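Local coordinates for amidohydrolase 3 domain-containing protein (Pyrococcus horikoshii, PDB 3IGH) that is of unknown specific function but belongs to the amidohydrolase family and probably hydrolyses carbon-nitrogen bonds other than peptide bonds, at residues 358-363 with 384-389; 57-62 with 467-472; 239-244 with 301-306; 189-194 with 224-229. All coordinates share one frame; numbering follows the deposited sequence.

How the contacts relate
The four contacts belong to one amidohydrolase chain built around a TIM barrel. Contact 2 joins residues near the two ends of the chain, and the other three follow one another between them: contact 4, then contact 3, then contact 1. Contacts 1 and 2 both involve strands linked, through neighbouring strands, to the barrel, yet their centres lie about 25 Å apart. Contact 4 fixes the loop that leads into strand 230-235, and contact 3 begins in helix 237-246 just after that strand. Contacts 2 and 3 are the farthest apart, about 39 Å between centres, and no two contacts touch. Contacts 1, 3 and 4 thus pack outer helices and loops of the barrel, while contact 2 ties the early and late parts of the chain together.

Contact 1: 358-363 with 384-389; sequences LSVQPH and YRFKDL. With SO4 (sulfate ion), chain E.
The Phe386 ring leans its CE1, CZ and CE2 atoms obliquely against Val360 and Pro362, while Tyr384 O stands 3.5 Å above the centre of one ring face. This is helix-on-strand packing of a TIM barrel: strand 357-360 ends here, and helix 386-392 starts on its outer side. Phe386 CG lies anti to the carbonyl carbon (chi1 -56°), which directs the ring to the strand, its CE2 3.6 Å from Val360 CB and its CE1 3.7 Å from Pro362 CB. A broad flat ring suits this place because it can span both the branched valine and the rigid proline. One turn later Leu389 continues the apolar surface, its CD2 3.8 Å from Leu358 CD1, the two side chains crossing at about a right angle. Strand alternation sends Leu358 and Val360 to the helix, whereas Ser359 hydrogen-bonds Ser66 and Ser398. At the N-cap, Arg385 NE and NH2 both grip Asp388 OD2, and NH1 forms a salt bridge with Asp345, so the guanidinium has two carboxylate partners. The His363 ring, its ND1 hydrogen-bonded to Glu404, meets at its edge a sulfate ion, probably from the crystallisation liquor: NE2 donates to O4 over 2.9 Å.

Contact 2: 57-62 with 467-472; sequences KYVMPA and YIILDR. With SO4 (sulfate ion), chain D; SO4 (sulfate ion), chain T.
Antiparallel pairing of strand 467-470 with the start of strand 58-68 brings the C-terminal part of the chain back beside its N-terminal part, as in the small beta domain that accompanies the barrel in amidohydrolases. Tyr58 and Leu470 form a hydrogen-bonded pair, with Leu470 N to Tyr58 O at 2.7 Å and almost straight (177°). Met60 and Ile468 repeat this, Ile468 N lying 3.0 Å from Met60 O. Met60 CG sits between its backbone N and carbonyl carbon (chi1 66°), 3.6 Å from Ile468 CG1, and the sulfur reaches Leu470 CD1; the flexible thioether chain can follow one branched neighbour and reach the next. Val59, on the other face with Ile469, also sets CG1 3.7 Å from Tyr467 CB. Tyr58 turns its ring so that Arg472 C lies over one face. Beyond the strand, a sulfate, probably from the crystallisation liquor, is gripped by Asp471 N and by Arg472 NE and NH2. His481 and His483 of the C-terminal purification tag also hydrogen-bond it, and NH2 donates to tag His481 O, so this is hardly a natural site. Strand 10-14 flanks strand 58-68, touched by Tyr58 and Val59, while Lys203 of strand 202-210 meets the Tyr467 ring in a cation-pi contact.

Contact 3: 239-244 with 301-306; sequences VLDKLE and TEKARS. With SO4 (sulfate ion), chain C; SO4 (sulfate ion), chain R; SO4 (sulfate ion), chain S.
Leu240 and Lys303 each carry their CG opposite the backbone N (chi1 171° and -176°), and the two side chains slide past each other in opposite directions. The lysine chain then bends at chi3 and again at chi4, which turns CE and NZ away from the leucine, toward Asp241 and a sulfate ion. Leu240 CD2 lies 3.8 Å from Lys303 CD and 4.1 Å from Ala304 CB. A leucine suits this place because its branched end can touch both the aliphatic shaft of the lysine and the small alanine; a residue as short as Ala304 allows close approach here, its CA being 7.3 Å from Leu240 CA. Lys303 is modelled in two conformations, so the placing of its ammonium group is less certain than that of the helices. In the conformation described, Asp241 and Glu244 both cross the lysine at about a right angle. Asp241 OD1 is 4.1 Å from Lys303 NZ and Glu244 OE2 is 4.0 Å from it, both too long for salt bridges, though the two negative charges would probably still favour a lysine. The same NZ makes a weak hydrogen bond to the sulfate, probably a crystallisation ion. Glu244 has also a long, weak ion pair with Arg216 of the second subunit. Underneath, Leu240 and Ala304 both rest on Val261 of strand 256-264. The axes of segments 239-244 and 301-305 pass 10.6 Å apart at 37°, apolar toward the strands and charged on the outer side, where the second subunit also approaches, which is the pattern of neighbouring outer helices in a TIM barrel.

Contact 4: 189-194 with 224-229; sequences YIKRAQ and EGKLSI
Gln194 and the backbone of residues 226-228 make the tight part of this contact, whereas Lys191 and Lys226 face each other loosely at its solvent side. The buried amide of Gln194 works at both ends: NE2 donates to Lys226 O over 2.8 Å, in the planes of both groups, and OE1 accepts from Ser228 N over 2.9 Å. Both bonds are nearly straight; they differ in that Ser228 N stands above the carbonyl plane of Gln194. With CG lodged between the backbone N and the carbonyl carbon (chi1 68°) and the chain extended beyond it, the amide is carried straight to the loop. Glutamine suits the place since its amide supplies both a donor and an acceptor, at the end of a chain long enough to span from helix to loop. Ser228 OG packs 3.2 Å from Gln194 CD, and Ile229 CD1 lies against the base of the side chain, 3.8 Å from Gln194 CB. On the loose side Lys191 NZ stays 5.1 Å from Lys226 NZ, and Lys226 pairs instead with Glu224. Gly225, with positive phi, ends helix 212-223 in a Schellman motif. A helix glutamine thus bridges backbone groups of a helix-to-strand loop, here the one leading into strand 230-235 of the TIM barrel.

Contact 1: 358-363 with 384-389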
# COMPACT_ATOMS: atom_id res chain seq x y z
N LEU A 358 21.52 -12.44 5.06
CA LEU A 358 21.41 -13.25 6.27
C LEU A 358 20.90 -12.43 7.46
O LEU A 358 21.44 -11.37 7.76
CB LEU A 358 22.75 -13.90 6.64
CG LEU A 358 23.53 -14.75 5.61
CD1 LEU A 358 24.90 -15.13 6.16
CD2 LEU A 358 22.75 -16.00 5.22
N SER A 359 19.87 -12.94 8.13
CA SER A 359 19.42 -12.35 9.38
C SER A 359 19.74 -13.31 10.52
O SER A 359 19.24 -14.43 10.57
CB SER A 359 17.92 -12.07 9.32
OG SER A 359 17.42 -11.60 10.54
N VAL A 360 20.60 -12.86 11.44
CA VAL A 360 21.06 -13.73 12.53
C VAL A 360 20.64 -13.17 13.88
O VAL A 360 20.31 -11.99 14.00
CB VAL A 360 22.60 -13.93 12.50
CG1 VAL A 360 23.03 -14.67 11.22
CG2 VAL A 360 23.35 -12.62 12.65
N GLN A 361 20.66 -14.02 14.90
CA GLN A 361 20.18 -13.64 16.23
C GLN A 361 21.24 -13.92 17.29
O GLN A 361 21.22 -14.99 17.91
CB GLN A 361 18.88 -14.39 16.56
CG GLN A 361 17.67 -14.10 15.66
CD GLN A 361 17.74 -14.82 14.32
OE1 GLN A 361 18.19 -15.96 14.25
NE2 GLN A 361 17.32 -14.14 13.26
N PRO A 362 22.19 -12.99 17.48
CA PRO A 362 23.32 -13.21 18.41
C PRO A 362 22.97 -13.60 19.85
O PRO A 362 23.74 -14.34 20.46
CB PRO A 362 24.08 -11.88 18.36
CG PRO A 362 23.79 -11.37 16.96
CD PRO A 362 22.33 -11.71 16.76
N HIS A 363 21.84 -13.15 20.38
CA HIS A 363 21.46 -13.53 21.75
C HIS A 363 21.16 -15.03 21.94
O HIS A 363 21.15 -15.52 23.08
CB HIS A 363 20.34 -12.64 22.31
CG HIS A 363 20.31 -12.61 23.81
ND1 HIS A 363 19.52 -13.46 24.55
CD2 HIS A 363 21.00 -11.86 24.70
CE1 HIS A 363 19.71 -13.22 25.84
NE2 HIS A 363 20.60 -12.25 25.95
N TYR A 384 26.96 -20.29 14.79
CA TYR A 384 26.79 -18.83 14.90
C TYR A 384 28.06 -18.07 14.51
O TYR A 384 28.57 -17.23 15.27
CB TYR A 384 26.33 -18.43 16.31
CG TYR A 384 24.99 -19.02 16.70
CD1 TYR A 384 23.86 -18.89 15.88
CD2 TYR A 384 24.84 -19.67 17.92
CE1 TYR A 384 22.63 -19.45 16.26
CE2 TYR A 384 23.63 -20.22 18.30
CZ TYR A 384 22.54 -20.11 17.47
OH TYR A 384 21.35 -20.66 17.88
N ARG A 385 28.57 -18.39 13.33
CA ARG A 385 29.90 -17.92 12.92
C ARG A 385 29.83 -16.54 12.26
O ARG A 385 30.15 -16.37 11.08
CB ARG A 385 30.63 -18.97 12.06
CG ARG A 385 29.91 -19.44 10.79
CD ARG A 385 30.53 -20.71 10.20
NE ARG A 385 31.97 -20.60 9.94
CZ ARG A 385 32.69 -21.54 9.32
NH1 ARG A 385 32.13 -22.67 8.90
NH2 ARG A 385 33.99 -21.35 9.14
N PHE A 386 29.46 -15.55 13.07
CA PHE A 386 29.06 -14.23 12.55
C PHE A 386 30.17 -13.46 11.84
O PHE A 386 29.90 -12.78 10.85
CB PHE A 386 28.46 -13.36 13.66
CG PHE A 386 27.30 -13.99 14.37
CD1 PHE A 386 27.14 -13.80 15.75
CD2 PHE A 386 26.36 -14.77 13.69
CE1 PHE A 386 26.08 -14.36 16.42
CE2 PHE A 386 25.29 -15.35 14.38
CZ PHE A 386 25.14 -15.13 15.74
N LYS A 387 31.39 -13.57 12.34
CA LYS A 387 32.54 -12.94 11.71
C LYS A 387 32.79 -13.52 10.32
O LYS A 387 32.95 -12.76 9.36
CB LYS A 387 33.79 -13.01 12.59
CG LYS A 387 34.93 -12.12 12.08
CD LYS A 387 36.14 -12.11 13.02
CE LYS A 387 37.09 -10.96 12.67
NZ LYS A 387 38.27 -10.91 13.58
N ASP A 388 32.79 -14.85 10.21
CA ASP A 388 32.88 -15.52 8.90
C ASP A 388 31.75 -15.14 7.94
O ASP A 388 32.00 -14.92 6.75
CB ASP A 388 32.90 -17.05 9.07
CG ASP A 388 34.11 -17.53 9.84
OD1 ASP A 388 35.14 -16.82 9.86
OD2 ASP A 388 34.04 -18.63 10.44
N LEU A 389 30.52 -15.09 8.44
CA LEU A 389 29.35 -14.79 7.59
C LEU A 389 29.33 -13.35 7.07
O LEU A 389 28.94 -13.10 5.92
CB LEU A 389 28.05 -15.12 8.35
CG LEU A 389 27.83 -16.59 8.71
CD1 LEU A 389 26.67 -16.78 9.68
CD2 LEU A 389 27.64 -17.45 7.45
S SO4 E . 21.77 -11.37 29.28
O1 SO4 E . 21.44 -10.37 30.28
O2 SO4 E . 23.04 -12.01 29.62
O3 SO4 E . 20.70 -12.36 29.20
O4 SO4 E . 21.92 -10.73 27.98

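Contact 2: 57-62 with 467-472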
# COMPACT_ATOMS: atom_id res chain seq x y z
N LYS A 57 24.96 16.04 23.10
CA LYS A 57 24.48 14.65 23.07
C LYS A 57 24.83 13.92 21.77
O LYS A 57 25.20 14.55 20.77
CB LYS A 57 22.98 14.56 23.34
CG LYS A 57 22.59 14.85 24.79
CD LYS A 57 21.08 14.81 24.97
CE LYS A 57 20.62 15.77 26.06
NZ LYS A 57 20.61 17.19 25.59
N TYR A 58 24.72 12.60 21.79
CA TYR A 58 25.14 11.76 20.67
C TYR A 58 23.93 11.21 19.92
O TYR A 58 22.88 10.95 20.51
CB TYR A 58 26.05 10.62 21.15
CG TYR A 58 27.37 11.10 21.71
CD1 TYR A 58 28.54 11.02 20.97
CD2 TYR A 58 27.44 11.66 23.00
CE1 TYR A 58 29.77 11.47 21.49
CE2 TYR A 58 28.65 12.12 23.52
CZ TYR A 58 29.81 12.02 22.76
OH TYR A 58 31.00 12.48 23.28
N VAL A 59 24.07 11.07 18.61
CA VAL A 59 22.97 10.61 17.75
C VAL A 59 23.48 9.46 16.88
O VAL A 59 24.56 9.55 16.30
CB VAL A 59 22.39 11.78 16.87
CG1 VAL A 59 21.31 11.27 15.90
CG2 VAL A 59 21.81 12.87 17.74
N MET A 60 22.71 8.37 16.81
CA MET A 60 23.05 7.25 15.93
C MET A 60 21.79 6.82 15.16
O MET A 60 20.68 7.13 15.60
CB MET A 60 23.68 6.07 16.71
CG MET A 60 22.77 5.36 17.72
SD MET A 60 23.47 3.86 18.49
CE MET A 60 23.03 2.61 17.27
N PRO A 61 21.96 6.13 14.01
CA PRO A 61 20.77 5.53 13.39
C PRO A 61 20.07 4.60 14.37
O PRO A 61 20.72 3.93 15.18
CB PRO A 61 21.34 4.74 12.21
CG PRO A 61 22.62 5.42 11.88
CD PRO A 61 23.17 5.88 13.20
N ALA A 62 18.75 4.58 14.32
CA ALA A 62 17.99 3.74 15.24
C ALA A 62 18.21 2.26 14.92
O ALA A 62 18.66 1.90 13.82
CB ALA A 62 16.51 4.11 15.19
N TYR A 467 16.42 7.93 14.19
CA TYR A 467 17.61 8.09 15.00
C TYR A 467 17.25 7.98 16.46
O TYR A 467 16.08 8.10 16.85
CB TYR A 467 18.30 9.44 14.69
CG TYR A 467 17.43 10.65 14.98
CD1 TYR A 467 17.36 11.20 16.26
CD2 TYR A 467 16.66 11.24 13.97
CE1 TYR A 467 16.56 12.30 16.53
CE2 TYR A 467 15.86 12.35 14.23
CZ TYR A 467 15.81 12.87 15.52
OH TYR A 467 15.02 13.96 15.80
N ILE A 468 18.27 7.74 17.28
CA ILE A 468 18.11 7.76 18.73
C ILE A 468 19.13 8.72 19.31
O ILE A 468 20.23 8.89 18.77
CB ILE A 468 18.18 6.34 19.38
CG1 ILE A 468 19.46 5.59 18.99
CG2 ILE A 468 16.97 5.51 18.96
CD1 ILE A 468 19.50 4.15 19.52
N ILE A 469 18.75 9.38 20.40
CA ILE A 469 19.61 10.36 21.05
C ILE A 469 20.19 9.74 22.32
O ILE A 469 19.45 9.21 23.16
CB ILE A 469 18.85 11.69 21.35
CG1 ILE A 469 18.32 12.30 20.04
CG2 ILE A 469 19.76 12.70 22.07
CD1 ILE A 469 17.60 13.64 20.19
N LEU A 470 21.51 9.77 22.45
CA LEU A 470 22.19 9.17 23.59
C LEU A 470 22.99 10.20 24.39
O LEU A 470 23.41 11.22 23.84
CB LEU A 470 23.09 8.01 23.13
CG LEU A 470 22.44 6.92 22.25
CD1 LEU A 470 23.49 5.96 21.74
CD2 LEU A 470 21.34 6.16 22.99
N ASP A 471 23.17 9.94 25.68
CA ASP A 471 23.98 10.81 26.54
C ASP A 471 25.47 10.64 26.28
O ASP A 471 26.26 11.57 26.48
CB ASP A 471 23.69 10.55 28.02
CG ASP A 471 22.38 11.15 28.49
OD1 ASP A 471 21.88 12.09 27.83
OD2 ASP A 471 21.86 10.69 29.52
N ARG A 472 25.85 9.45 25.83
CA ARG A 472 27.25 9.10 25.63
C ARG A 472 27.51 8.46 24.27
O ARG A 472 26.58 8.00 23.60
CB ARG A 472 27.70 8.14 26.72
CG ARG A 472 27.73 8.72 28.13
CD ARG A 472 27.74 7.61 29.17
NE ARG A 472 26.53 6.80 29.11
CZ ARG A 472 26.29 5.74 29.89
NH1 ARG A 472 27.19 5.36 30.78
NH2 ARG A 472 25.16 5.07 29.76
S SO4 D . 23.02 6.55 27.19
O1 SO4 D . 22.19 7.71 26.91
O2 SO4 D . 22.81 6.11 28.57
O3 SO4 D . 22.64 5.46 26.30
O4 SO4 D . 24.43 6.88 26.97
S SO4 T . 26.92 3.90 34.08
O1 SO4 T . 26.56 5.27 33.73
O2 SO4 T . 25.71 3.09 34.20
O3 SO4 T . 27.79 3.34 33.05
O4 SO4 T . 27.63 3.90 35.36

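Contact 3: 239-244 with 301-306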
# COMPACT_ATOMS: atom_id res chain seq x y z
N VAL A 239 -1.43 -16.43 3.67
CA VAL A 239 -1.71 -15.03 3.36
C VAL A 239 -1.24 -14.64 1.96
O VAL A 239 -1.93 -13.89 1.27
CB VAL A 239 -1.14 -14.07 4.44
CG1 VAL A 239 -1.31 -12.61 4.02
CG2 VAL A 239 -1.88 -14.29 5.73
N LEU A 240 -0.10 -15.18 1.54
CA LEU A 240 0.42 -14.92 0.20
C LEU A 240 -0.62 -15.29 -0.88
O LEU A 240 -0.82 -14.54 -1.84
CB LEU A 240 1.75 -15.65 -0.04
CG LEU A 240 2.31 -15.64 -1.47
CD1 LEU A 240 2.59 -14.21 -1.93
CD2 LEU A 240 3.58 -16.50 -1.57
N ASP A 241 -1.30 -16.42 -0.69
CA ASP A 241 -2.40 -16.82 -1.61
C ASP A 241 -3.47 -15.74 -1.74
O ASP A 241 -3.99 -15.49 -2.82
CB ASP A 241 -3.06 -18.12 -1.15
CG ASP A 241 -2.19 -19.34 -1.37
OD1 ASP A 241 -1.19 -19.23 -2.12
OD2 ASP A 241 -2.50 -20.40 -0.79
N LYS A 242 -3.79 -15.11 -0.61
CA LYS A 242 -4.79 -14.05 -0.60
C LYS A 242 -4.28 -12.75 -1.24
O LYS A 242 -5.04 -12.06 -1.90
CB LYS A 242 -5.30 -13.81 0.81
CG LYS A 242 -6.05 -15.00 1.38
CD LYS A 242 -6.81 -14.64 2.64
CE LYS A 242 -7.69 -15.80 3.08
NZ LYS A 242 -8.53 -15.45 4.26
N LEU A 243 -3.00 -12.44 -1.05
CA LEU A 243 -2.38 -11.30 -1.75
C LEU A 243 -2.46 -11.49 -3.26
O LEU A 243 -2.85 -10.58 -3.98
CB LEU A 243 -0.91 -11.14 -1.35
CG LEU A 243 -0.62 -10.81 0.12
CD1 LEU A 243 0.88 -10.57 0.29
CD2 LEU A 243 -1.42 -9.61 0.59
N GLU A 244 -2.08 -12.69 -3.71
CA GLU A 244 -2.12 -13.07 -5.12
C GLU A 244 -3.51 -12.90 -5.75
O GLU A 244 -3.62 -12.49 -6.90
CB GLU A 244 -1.58 -14.51 -5.28
CG GLU A 244 -2.12 -15.32 -6.46
CD GLU A 244 -1.30 -15.18 -7.72
OE1 GLU A 244 -1.23 -14.06 -8.26
OE2 GLU A 244 -0.75 -16.21 -8.17
N THR A 301 8.14 -19.66 -3.47
CA THR A 301 9.13 -18.66 -3.86
C THR A 301 8.76 -18.01 -5.20
O THR A 301 8.77 -16.79 -5.32
CB THR A 301 10.55 -19.29 -3.93
OG1 THR A 301 10.92 -19.76 -2.62
CG2 THR A 301 11.59 -18.29 -4.42
N GLU A 302 8.40 -18.83 -6.19
CA GLU A 302 8.03 -18.30 -7.51
C GLU A 302 6.73 -17.50 -7.50
O GLU A 302 6.62 -16.50 -8.22
CB GLU A 302 7.98 -19.41 -8.58
CG GLU A 302 9.35 -20.02 -8.93
CD GLU A 302 10.36 -19.01 -9.49
OE1 GLU A 302 10.74 -19.16 -10.66
OE2 GLU A 302 10.80 -18.09 -8.76
N LYS A 303 5.75 -17.94 -6.70
CA LYS A 303 4.52 -17.18 -6.50
C LYS A 303 4.85 -15.79 -5.94
O LYS A 303 4.36 -14.76 -6.44
CB LYS A 303 3.61 -17.95 -5.54
CG LYS A 303 2.24 -17.32 -5.32
CD LYS A 303 1.43 -18.08 -4.26
CE LYS A 303 1.05 -19.49 -4.71
NZ LYS A 303 0.24 -19.45 -5.96
N ALA A 304 5.68 -15.76 -4.90
CA ALA A 304 6.13 -14.49 -4.31
C ALA A 304 6.88 -13.61 -5.31
O ALA A 304 6.64 -12.42 -5.39
CB ALA A 304 7.02 -14.76 -3.10
N ARG A 305 7.78 -14.22 -6.08
CA ARG A 305 8.60 -13.47 -7.04
C ARG A 305 7.77 -12.89 -8.19
O ARG A 305 8.10 -11.82 -8.71
CB ARG A 305 9.76 -14.34 -7.57
CG ARG A 305 10.86 -14.62 -6.52
CD ARG A 305 11.30 -13.34 -5.82
NE ARG A 305 11.92 -12.38 -6.76
CZ ARG A 305 11.99 -11.07 -6.57
NH1 ARG A 305 12.59 -10.31 -7.47
NH2 ARG A 305 11.48 -10.52 -5.47
N SER A 306 6.68 -13.57 -8.53
CA SER A 306 5.73 -13.06 -9.53
C SER A 306 5.03 -11.79 -9.04
O SER A 306 4.44 -11.07 -9.84
CB SER A 306 4.71 -14.14 -9.92
OG SER A 306 3.65 -14.27 -8.97
S SO4 C . 13.15 -12.85 -10.24
O1 SO4 C . 13.88 -11.77 -9.59
O2 SO4 C . 12.76 -13.84 -9.25
O3 SO4 C . 11.94 -12.32 -10.88
O4 SO4 C . 14.01 -13.46 -11.25
S SO4 R . -0.70 -22.29 -7.17
O1 SO4 R . -0.07 -22.76 -5.93
O2 SO4 R . -1.12 -23.43 -7.97
O3 SO4 R . -1.86 -21.47 -6.84
O4 SO4 R . 0.26 -21.49 -7.93
S SO4 S . 12.45 -6.81 -7.93
O1 SO4 S . 12.45 -5.35 -8.01
O2 SO4 S . 12.07 -7.23 -6.59
O3 SO4 S . 11.48 -7.35 -8.88
O4 SO4 S . 13.79 -7.30 -8.23

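Contact 4: 189-194 with 224-229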
# COMPACT_ATOMS: atom_id res chain seq x y z
N TYR A 189 -2.19 -6.17 20.79
CA TYR A 189 -0.87 -6.80 20.94
C TYR A 189 0.22 -6.07 20.16
O TYR A 189 1.32 -5.85 20.68
CB TYR A 189 -0.91 -8.26 20.53
CG TYR A 189 -1.69 -9.16 21.46
CD1 TYR A 189 -1.64 -8.98 22.85
CD2 TYR A 189 -2.45 -10.21 20.96
CE1 TYR A 189 -2.35 -9.82 23.71
CE2 TYR A 189 -3.17 -11.05 21.81
CZ TYR A 189 -3.11 -10.84 23.18
OH TYR A 189 -3.82 -11.67 24.02
N ILE A 190 -0.09 -5.67 18.93
CA ILE A 190 0.89 -4.96 18.09
C ILE A 190 1.20 -3.57 18.67
O ILE A 190 2.36 -3.15 18.68
CB ILE A 190 0.46 -4.89 16.60
CG1 ILE A 190 0.47 -6.30 15.99
CG2 ILE A 190 1.41 -3.99 15.79
CD1 ILE A 190 -0.39 -6.44 14.73
N LYS A 191 0.17 -2.88 19.15
CA LYS A 191 0.39 -1.58 19.82
C LYS A 191 1.29 -1.73 21.04
O LYS A 191 2.21 -0.94 21.24
CB LYS A 191 -0.94 -0.93 20.21
CG LYS A 191 -1.68 -0.30 19.03
CD LYS A 191 -2.91 0.49 19.48
CE LYS A 191 -2.56 1.94 19.79
NZ LYS A 191 -3.78 2.77 20.00
N ARG A 192 1.06 -2.74 21.84
CA ARG A 192 1.90 -2.99 22.97
C ARG A 192 3.33 -3.29 22.58
O ARG A 192 4.24 -2.75 23.13
CB ARG A 192 1.31 -4.03 23.88
CG ARG A 192 2.16 -4.40 25.04
CD ARG A 192 1.69 -3.85 26.38
NE ARG A 192 2.74 -3.89 27.39
CZ ARG A 192 3.89 -3.23 27.29
NH1 ARG A 192 4.11 -2.46 26.23
NH2 ARG A 192 4.81 -3.33 28.23
N ALA A 193 3.51 -4.15 21.61
CA ALA A 193 4.84 -4.49 21.11
C ALA A 193 5.61 -3.30 20.55
O ALA A 193 6.78 -3.10 20.90
CB ALA A 193 4.75 -5.62 20.07
N GLN A 194 4.97 -2.50 19.69
CA GLN A 194 5.67 -1.37 19.07
C GLN A 194 6.09 -0.30 20.07
O GLN A 194 7.14 0.31 19.90
CB GLN A 194 4.88 -0.76 17.91
CG GLN A 194 3.58 -0.05 18.33
CD GLN A 194 2.84 0.63 17.18
OE1 GLN A 194 3.28 0.58 16.03
NE2 GLN A 194 1.72 1.27 17.50
N GLU A 224 -5.01 4.35 10.24
CA GLU A 224 -5.27 5.23 11.38
C GLU A 224 -4.06 6.08 11.76
O GLU A 224 -4.15 6.93 12.65
CB GLU A 224 -5.69 4.41 12.60
CG GLU A 224 -6.95 3.60 12.44
CD GLU A 224 -8.23 4.42 12.56
OE1 GLU A 224 -8.34 5.22 13.52
OE2 GLU A 224 -9.12 4.24 11.71
N GLY A 225 -2.91 5.83 11.13
CA GLY A 225 -1.67 6.52 11.47
C GLY A 225 -1.21 6.18 12.89
O GLY A 225 -0.62 7.01 13.57
N LYS A 226 -1.50 4.96 13.33
CA LYS A 226 -1.15 4.51 14.68
C LYS A 226 -0.03 3.47 14.68
O LYS A 226 0.26 2.86 15.72
CB LYS A 226 -2.39 3.99 15.41
CG LYS A 226 -3.39 5.09 15.78
CD LYS A 226 -4.71 4.52 16.27
CE LYS A 226 -5.65 5.65 16.69
NZ LYS A 226 -7.05 5.18 16.87
N LEU A 227 0.60 3.25 13.53
CA LEU A 227 1.86 2.49 13.47
C LEU A 227 3.03 3.43 13.76
O LEU A 227 3.29 4.36 13.01
CB LEU A 227 2.05 1.84 12.10
CG LEU A 227 1.68 0.40 11.77
CD1 LEU A 227 2.29 0.04 10.43
CD2 LEU A 227 2.11 -0.61 12.83
N SER A 228 3.74 3.17 14.86
CA SER A 228 4.75 4.11 15.31
C SER A 228 6.17 3.69 14.93
O SER A 228 7.13 4.41 15.21
CB SER A 228 4.63 4.29 16.83
OG SER A 228 4.86 3.07 17.50
N ILE A 229 6.30 2.52 14.31
CA ILE A 229 7.58 2.00 13.83
C ILE A 229 7.40 1.52 12.38
O ILE A 229 6.29 1.22 11.95
CB ILE A 229 8.09 0.81 14.71
CG1 ILE A 229 7.07 -0.34 14.74
CG2 ILE A 229 8.48 1.29 16.13
CD1 ILE A 229 7.57 -1.67 15.36